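Local atomic coordinates of indole-3-acetic acid-amido synthetase GH3.15 (Arabidopsis thaliana, PDB entry 6E1Q), a protein that conjugates glutamine, and possibly cysteine, to the auxin precursor indole-3-butyric acid, and glutamine to the herbicide 2,4-DB, at the expense of ATP. Residues A[26-31]-A[354-359]; A[91-96]-A[108-113]; A[329-334]-A[395-400]. All coordinates share one frame; numbering follows the deposited sequence.

How the contacts relate
From the N terminus, helix 24-38 comes first, and its residues 26-31 are met by residues 354-359, which closes contact 1 over 322 intervening residues. Contact 2 forms and finishes within that loop: strands 91-97 and 105-111 make a hairpin with 11 residues between its two segments. Residues 329-334 follow contact 2, and their partner 395-400 arrives only after contact 1 has closed, so contacts 1 and 3 cross along the chain. Strands 356-361 and 390-396 are neighbours in a sheet, joined at Tyr356 and Thr396. Ser399 of contact 3 meets Thr111 of contact 2, tying the hairpin to the loop after strand 390-396.

Contact 1: residues A[26-31]-A[354-359]; sequences QIQDSV and MGYFEF
Gln28 reaches Gly355 and Phe357 with a side chain bent at chi2 (-70°), its CG beside the backbone N and anti to the carbonyl carbon. This bend carries the amide from the helix to the backbone of 355-357. Both ends of the amide are then used. Its OE1 accepts from Phe357 N at 3.0 Å, in the carbonyl plane and on a lone pair, and the bond is nearly straight at 171°. Its NE2 donates to Gly355 O at 2.8 Å, close to the plane of the amide. NE2 also bonds to Pro352 O. Two backbone acceptors and one donor thus fix the rotation of a buried amide. In the GH3 adenylating fold this packs helix 24-38 of the N-terminal region against the start of strand 356-361 of the central region. The axes of the two segments cross at -108°. The amide plane is nearly parallel to the Tyr356 ring. At that ring's edge, near its plane, Gln28 O is 3.5 Å from Tyr356 CD1. One turn further along the helix, Val31 CG1 rests against the backbone, 3.6 Å from Gly355 C. Asp29 turns to Lys55 in a salt bridge, while the Phe357 ring packs toward strand 332-335.

Contact 2: residues A[91-96]-A[108-113]; sequences ISVLLT and IPLTTE
Leu110 is gripped by both Ser92 and Val93. Its carbonyl O accepts from Ser92 N at 2.9 Å, in the carbonyl plane. Ser92 OG donates to the same Leu110 O at 3.0 Å, from above that plane. With chi1 at 57°, this OG sits between the backbone N and the carbonyl carbon of Ser92, which turns it to the oxygen its own N already holds. Val93 N adds only a weak bond. In return, Leu110 N donates to Val93 O at 3.1 Å, nearly along the C=O axis. Leu95 and Ile108 form a further hydrogen-bonded pair, with Leu95 N to Ile108 O at 2.8 Å.

The tight part is the side-chain packing, most of it buried. On one face Val93 and Leu110 lie side by side, and Leu110 CD2 touches Leu95 CD1 at 4.0 Å. Helix 162-172 meets this face through Val93 and Leu95. On the face of Leu94 and Pro109, Leu94 CD2 lies 3.8 Å from Pro109 CA. Nearer the N-terminal end of the segment, Ile91 CD1 comes to 3.6 Å from Pro109 CB, the two side chains pointing the same way.

The loose side lies where strand 105-111 gives way to helix 112-132. There Ser92 is partly exposed and Thr112 is exposed, and Ser92 CB meets Thr112 OG1 at 3.3 Å. Thr111 takes the N-cap position, and its OG1 accepts from Asp114 N. Strand 91-97 is also bonded to strand 158-160, on the flank away from strand 105-111. The pairing of Ser92 and Val93 with Leu110 is a classic beta bulge, set in an antiparallel hairpin; strand 91-97 runs on to the ATP-binding Ser97 and Ser98, where the chain turns back.

Contact 3: residues A[329-334]-A[395-400]; sequences SECFMG and VTTFSG
Cys331 and Thr397 mark the nearest approach of the two backbones, with CA atoms 7.1 Å apart. The segments are therefore not paired as strands, and side chains fill the interval. Residues 329 and 330 are loop, and the chain then runs on into strand 332-335. On the other side, strand 390-396 ends and a loop follows from Thr397. At the loop end, Thr397 CG2 touches the backbone, 3.6 Å from Glu330 O. Its first torsion (chi1 79°) directs this methyl group beside the backbone N and OG1 between N and the carbonyl carbon. From there OG1 accepts from Ser399 N at 3.1 Å. The same methyl is 4.3 Å from Cys331 SG. Replacing Thr397 with alanine would probably leave Ser399 N without its acceptor and open a gap beside Glu330 O.

Toward strand 390-396, Val395 presents its two methyls to different partners. CG2 lies 4.3 Å from Cys331 CB. CG1 is 4.0 Å from Met333 SD, and the two side chains cross at about a right angle. The Phe357 ring completes this apolar cluster, touching Cys331, Met333 and Val395. The carboxylate of Glu330 is held by Tyr404 OH and Ser328 OG. Strand 332-335 carries a classic beta bulge, Met333 and Gly334 lying opposite Tyr326. Thr397 opens an ST turn, and its methyl group abuts the carbonyl of the ATP-binding Glu330, two residues before the substrate-binding Phe332.

Contact 1: residues A[26-31]-A[354-359]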
# COMPACT_ATOMS: atom_id res chain seq x y z
N GLN A 26 -17.90 -24.07 -5.72
CA GLN A 26 -18.06 -24.99 -4.59
C GLN A 26 -17.34 -24.47 -3.35
O GLN A 26 -17.87 -24.57 -2.24
CB GLN A 26 -17.53 -26.37 -4.98
CG GLN A 26 -18.05 -26.89 -6.33
CD GLN A 26 -17.10 -26.60 -7.50
OE1 GLN A 26 -17.05 -25.48 -8.03
NE2 GLN A 26 -16.34 -27.61 -7.91
N ILE A 27 -16.14 -23.92 -3.51
CA ILE A 27 -15.40 -23.45 -2.34
C ILE A 27 -16.10 -22.24 -1.72
O ILE A 27 -16.28 -22.17 -0.50
CB ILE A 27 -13.94 -23.13 -2.71
CG1 ILE A 27 -13.21 -24.42 -3.11
CG2 ILE A 27 -13.25 -22.48 -1.53
CD1 ILE A 27 -11.84 -24.20 -3.71
N GLN A 28 -16.49 -21.27 -2.55
CA GLN A 28 -17.25 -20.13 -2.04
C GLN A 28 -18.47 -20.58 -1.23
O GLN A 28 -18.66 -20.14 -0.10
CB GLN A 28 -17.67 -19.24 -3.20
CG GLN A 28 -16.55 -18.33 -3.68
CD GLN A 28 -16.24 -17.23 -2.68
OE1 GLN A 28 -16.92 -16.22 -2.63
NE2 GLN A 28 -15.19 -17.43 -1.87
N ASP A 29 -19.29 -21.47 -1.80
CA ASP A 29 -20.49 -21.91 -1.09
C ASP A 29 -20.13 -22.64 0.20
O ASP A 29 -20.83 -22.50 1.22
CB ASP A 29 -21.35 -22.80 -1.99
CG ASP A 29 -21.91 -22.06 -3.20
OD1 ASP A 29 -21.66 -20.84 -3.33
OD2 ASP A 29 -22.59 -22.70 -4.03
N SER A 30 -19.04 -23.40 0.19
CA SER A 30 -18.57 -24.06 1.40
C SER A 30 -18.15 -23.05 2.46
O SER A 30 -18.49 -23.20 3.64
CB SER A 30 -17.39 -24.98 1.08
OG SER A 30 -17.84 -26.25 0.67
N VAL A 31 -17.41 -22.01 2.05
CA VAL A 31 -16.97 -20.96 2.97
C VAL A 31 -18.18 -20.29 3.62
O VAL A 31 -18.25 -20.14 4.85
CB VAL A 31 -16.10 -19.93 2.23
CG1 VAL A 31 -15.89 -18.68 3.09
CG2 VAL A 31 -14.77 -20.54 1.81
N MET A 354 -10.40 -17.75 1.18
CA MET A 354 -10.02 -16.73 2.16
C MET A 354 -11.22 -15.96 2.71
O MET A 354 -11.05 -15.16 3.64
CB MET A 354 -9.02 -15.75 1.54
CG MET A 354 -7.80 -16.44 0.97
SD MET A 354 -6.95 -17.46 2.21
CE MET A 354 -6.37 -16.16 3.31
N GLY A 355 -12.40 -16.20 2.19
CA GLY A 355 -13.59 -15.48 2.59
C GLY A 355 -14.66 -15.66 1.54
O GLY A 355 -14.42 -16.24 0.49
N TYR A 356 -15.86 -15.18 1.86
CA TYR A 356 -16.96 -15.16 0.89
C TYR A 356 -17.02 -13.77 0.28
O TYR A 356 -17.17 -12.78 1.00
CB TYR A 356 -18.30 -15.51 1.54
CG TYR A 356 -19.44 -15.64 0.54
CD1 TYR A 356 -19.55 -16.76 -0.28
CD2 TYR A 356 -20.38 -14.62 0.39
CE1 TYR A 356 -20.57 -16.88 -1.20
CE2 TYR A 356 -21.41 -14.73 -0.54
CZ TYR A 356 -21.50 -15.86 -1.33
OH TYR A 356 -22.52 -16.00 -2.25
N PHE A 357 -16.91 -13.71 -1.04
CA PHE A 357 -16.65 -12.46 -1.76
C PHE A 357 -17.82 -12.13 -2.67
O PHE A 357 -18.13 -12.90 -3.59
CB PHE A 357 -15.37 -12.57 -2.59
CG PHE A 357 -14.14 -12.88 -1.77
CD1 PHE A 357 -13.61 -11.94 -0.92
CD2 PHE A 357 -13.51 -14.11 -1.88
CE1 PHE A 357 -12.48 -12.22 -0.17
CE2 PHE A 357 -12.39 -14.38 -1.16
CZ PHE A 357 -11.87 -13.44 -0.29
N GLU A 358 -18.45 -11.00 -2.42
CA GLU A 358 -19.44 -10.44 -3.34
C GLU A 358 -18.90 -9.15 -3.94
O GLU A 358 -17.86 -8.62 -3.52
CB GLU A 358 -20.77 -10.19 -2.63
CG GLU A 358 -21.44 -11.46 -2.13
CD GLU A 358 -22.62 -11.16 -1.23
OE1 GLU A 358 -22.40 -10.70 -0.09
OE2 GLU A 358 -23.77 -11.39 -1.68
N PHE A 359 -19.60 -8.64 -4.94
CA PHE A 359 -19.09 -7.49 -5.68
C PHE A 359 -20.23 -6.55 -6.00
O PHE A 359 -21.22 -6.94 -6.62
CB PHE A 359 -18.34 -7.93 -6.93
CG PHE A 359 -17.08 -8.68 -6.61
CD1 PHE A 359 -17.11 -10.04 -6.39
CD2 PHE A 359 -15.88 -8.00 -6.41
CE1 PHE A 359 -15.97 -10.73 -6.02
CE2 PHE A 359 -14.74 -8.67 -6.06
CZ PHE A 359 -14.78 -10.05 -5.87

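Contact 2: residues A[91-96]-A[108-113]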
# COMPACT_ATOMS: atom_id res chain seq x y z
N ILE A 91 -11.34 -12.75 19.61
CA ILE A 91 -10.59 -11.74 18.87
C ILE A 91 -9.20 -11.66 19.49
O ILE A 91 -9.06 -11.38 20.69
CB ILE A 91 -11.29 -10.37 18.92
CG1 ILE A 91 -12.73 -10.48 18.39
CG2 ILE A 91 -10.47 -9.30 18.19
CD1 ILE A 91 -12.81 -10.97 17.00
N SER A 92 -8.16 -11.92 18.70
CA SER A 92 -6.83 -11.95 19.31
C SER A 92 -6.09 -10.62 19.24
O SER A 92 -5.23 -10.37 20.08
CB SER A 92 -5.97 -13.05 18.69
OG SER A 92 -5.88 -12.86 17.31
N VAL A 93 -6.40 -9.77 18.25
CA VAL A 93 -5.82 -8.43 18.15
C VAL A 93 -6.80 -7.56 17.40
O VAL A 93 -7.64 -8.05 16.65
CB VAL A 93 -4.44 -8.37 17.42
CG1 VAL A 93 -3.32 -8.82 18.32
CG2 VAL A 93 -4.48 -9.18 16.11
N LEU A 94 -6.69 -6.24 17.59
CA LEU A 94 -7.28 -5.32 16.63
C LEU A 94 -6.20 -4.75 15.73
O LEU A 94 -5.13 -4.35 16.19
CB LEU A 94 -8.04 -4.17 17.29
CG LEU A 94 -9.13 -4.55 18.28
CD1 LEU A 94 -9.65 -3.35 19.02
CD2 LEU A 94 -10.23 -5.25 17.49
N LEU A 95 -6.50 -4.70 14.44
CA LEU A 95 -5.56 -4.22 13.44
C LEU A 95 -5.83 -2.75 13.15
O LEU A 95 -6.97 -2.37 12.87
CB LEU A 95 -5.68 -5.05 12.17
CG LEU A 95 -5.29 -6.53 12.25
CD1 LEU A 95 -5.43 -7.19 10.88
CD2 LEU A 95 -3.89 -6.76 12.79
N THR A 96 -4.79 -1.91 13.25
CA THR A 96 -4.90 -0.51 12.86
C THR A 96 -4.64 -0.40 11.37
O THR A 96 -3.52 -0.66 10.92
CB THR A 96 -3.92 0.35 13.64
OG1 THR A 96 -4.13 0.14 15.03
CG2 THR A 96 -4.18 1.78 13.34
N ILE A 108 -9.80 -3.15 13.15
CA ILE A 108 -10.41 -4.31 12.52
C ILE A 108 -10.10 -5.56 13.35
O ILE A 108 -8.93 -5.89 13.56
CB ILE A 108 -9.93 -4.48 11.07
CG1 ILE A 108 -10.35 -3.27 10.22
CG2 ILE A 108 -10.48 -5.76 10.48
CD1 ILE A 108 -11.85 -3.10 10.10
N PRO A 109 -11.12 -6.29 13.82
CA PRO A 109 -10.86 -7.53 14.56
C PRO A 109 -10.14 -8.56 13.71
O PRO A 109 -10.37 -8.66 12.50
CB PRO A 109 -12.26 -8.02 14.94
CG PRO A 109 -13.13 -6.79 14.87
CD PRO A 109 -12.55 -5.95 13.76
N LEU A 110 -9.25 -9.33 14.35
CA LEU A 110 -8.57 -10.47 13.74
C LEU A 110 -8.58 -11.63 14.73
O LEU A 110 -8.17 -11.47 15.88
CB LEU A 110 -7.13 -10.12 13.36
CG LEU A 110 -6.30 -11.21 12.69
CD1 LEU A 110 -6.89 -11.59 11.34
CD2 LEU A 110 -4.83 -10.79 12.54
N THR A 111 -9.08 -12.78 14.29
CA THR A 111 -8.96 -14.00 15.08
C THR A 111 -7.65 -14.73 14.74
O THR A 111 -7.04 -14.54 13.68
CB THR A 111 -10.15 -14.94 14.84
OG1 THR A 111 -10.15 -15.37 13.47
CG2 THR A 111 -11.46 -14.23 15.12
N THR A 112 -7.21 -15.57 15.69
CA THR A 112 -5.97 -16.32 15.53
C THR A 112 -6.04 -17.28 14.34
O THR A 112 -5.07 -17.41 13.58
CB THR A 112 -5.67 -17.08 16.83
OG1 THR A 112 -5.20 -16.17 17.83
CG2 THR A 112 -4.60 -18.16 16.61
N GLU A 113 -7.19 -17.92 14.15
CA GLU A 113 -7.38 -18.82 13.01
C GLU A 113 -7.28 -18.06 11.70
O GLU A 113 -6.61 -18.50 10.76
CB GLU A 113 -8.73 -19.52 13.13
CG GLU A 113 -8.86 -20.50 14.31
CD GLU A 113 -9.15 -19.84 15.67
OE1 GLU A 113 -9.11 -18.59 15.78
OE2 GLU A 113 -9.43 -20.58 16.64

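Contact 3: residues A[329-334]-A[395-400]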
# COMPACT_ATOMS: atom_id res chain seq x y z
N SER A 329 -6.58 -5.21 5.99
CA SER A 329 -6.75 -5.68 7.36
C SER A 329 -7.95 -6.60 7.46
O SER A 329 -7.91 -7.63 8.14
CB SER A 329 -6.91 -4.51 8.33
OG SER A 329 -5.70 -3.77 8.41
N GLU A 330 -9.03 -6.26 6.73
CA GLU A 330 -10.29 -6.99 6.82
C GLU A 330 -10.22 -8.37 6.17
O GLU A 330 -10.90 -9.31 6.62
CB GLU A 330 -11.40 -6.16 6.16
CG GLU A 330 -11.72 -4.82 6.87
CD GLU A 330 -11.03 -3.62 6.25
OE1 GLU A 330 -11.54 -2.48 6.40
OE2 GLU A 330 -9.97 -3.81 5.62
N CYS A 331 -9.43 -8.52 5.12
CA CYS A 331 -9.45 -9.77 4.37
C CYS A 331 -8.25 -9.87 3.45
O CYS A 331 -7.97 -8.92 2.70
CB CYS A 331 -10.74 -9.89 3.54
SG CYS A 331 -11.12 -11.59 3.08
N PHE A 332 -7.55 -10.99 3.47
CA PHE A 332 -6.60 -11.28 2.39
C PHE A 332 -7.39 -11.79 1.19
O PHE A 332 -8.16 -12.74 1.32
CB PHE A 332 -5.57 -12.32 2.81
CG PHE A 332 -4.51 -12.54 1.78
CD1 PHE A 332 -3.66 -11.51 1.42
CD2 PHE A 332 -4.38 -13.76 1.15
CE1 PHE A 332 -2.69 -11.71 0.45
CE2 PHE A 332 -3.40 -13.96 0.19
CZ PHE A 332 -2.56 -12.93 -0.16
N MET A 333 -7.18 -11.19 0.03
CA MET A 333 -8.17 -11.39 -1.03
C MET A 333 -7.63 -12.03 -2.30
O MET A 333 -8.30 -12.92 -2.85
CB MET A 333 -8.84 -10.07 -1.37
CG MET A 333 -9.92 -9.73 -0.37
SD MET A 333 -10.65 -8.12 -0.59
CE MET A 333 -9.38 -7.07 0.13
N GLY A 334 -6.47 -11.62 -2.79
CA GLY A 334 -6.03 -12.11 -4.09
C GLY A 334 -4.53 -12.17 -4.19
O GLY A 334 -3.80 -11.55 -3.41
N VAL A 395 -17.10 -8.25 1.44
CA VAL A 395 -16.47 -9.44 1.98
C VAL A 395 -17.19 -9.90 3.24
O VAL A 395 -17.65 -9.09 4.06
CB VAL A 395 -14.96 -9.23 2.26
CG1 VAL A 395 -14.24 -8.75 1.00
CG2 VAL A 395 -14.74 -8.26 3.46
N THR A 396 -17.26 -11.19 3.43
CA THR A 396 -17.81 -11.82 4.58
C THR A 396 -16.69 -12.72 5.04
O THR A 396 -16.23 -13.54 4.31
CB THR A 396 -19.04 -12.61 4.25
OG1 THR A 396 -20.08 -11.71 3.99
CG2 THR A 396 -19.44 -13.41 5.37
N THR A 397 -16.29 -12.54 6.27
CA THR A 397 -15.12 -13.17 6.82
C THR A 397 -15.25 -14.03 8.04
O THR A 397 -16.27 -14.17 8.57
CB THR A 397 -14.06 -12.11 7.17
OG1 THR A 397 -14.38 -11.50 8.39
CG2 THR A 397 -14.02 -11.04 6.18
N PHE A 398 -14.13 -14.58 8.42
CA PHE A 398 -13.98 -15.40 9.58
C PHE A 398 -13.61 -14.64 10.84
O PHE A 398 -13.42 -15.23 11.83
CB PHE A 398 -12.94 -16.47 9.34
CG PHE A 398 -13.35 -17.56 8.40
CD1 PHE A 398 -14.17 -18.56 8.80
CD2 PHE A 398 -12.90 -17.57 7.12
CE1 PHE A 398 -14.52 -19.55 7.96
CE2 PHE A 398 -13.28 -18.57 6.26
CZ PHE A 398 -14.09 -19.55 6.68
N SER A 399 -13.48 -13.33 10.78
CA SER A 399 -13.20 -12.49 11.94
C SER A 399 -14.32 -11.47 12.17
O SER A 399 -14.05 -10.33 12.56
CB SER A 399 -11.85 -11.78 11.77
OG SER A 399 -10.79 -12.71 11.95
N GLY A 400 -15.57 -11.84 11.91
CA GLY A 400 -16.71 -11.05 12.34
C GLY A 400 -17.17 -9.94 11.43
O GLY A 400 -17.88 -9.04 11.89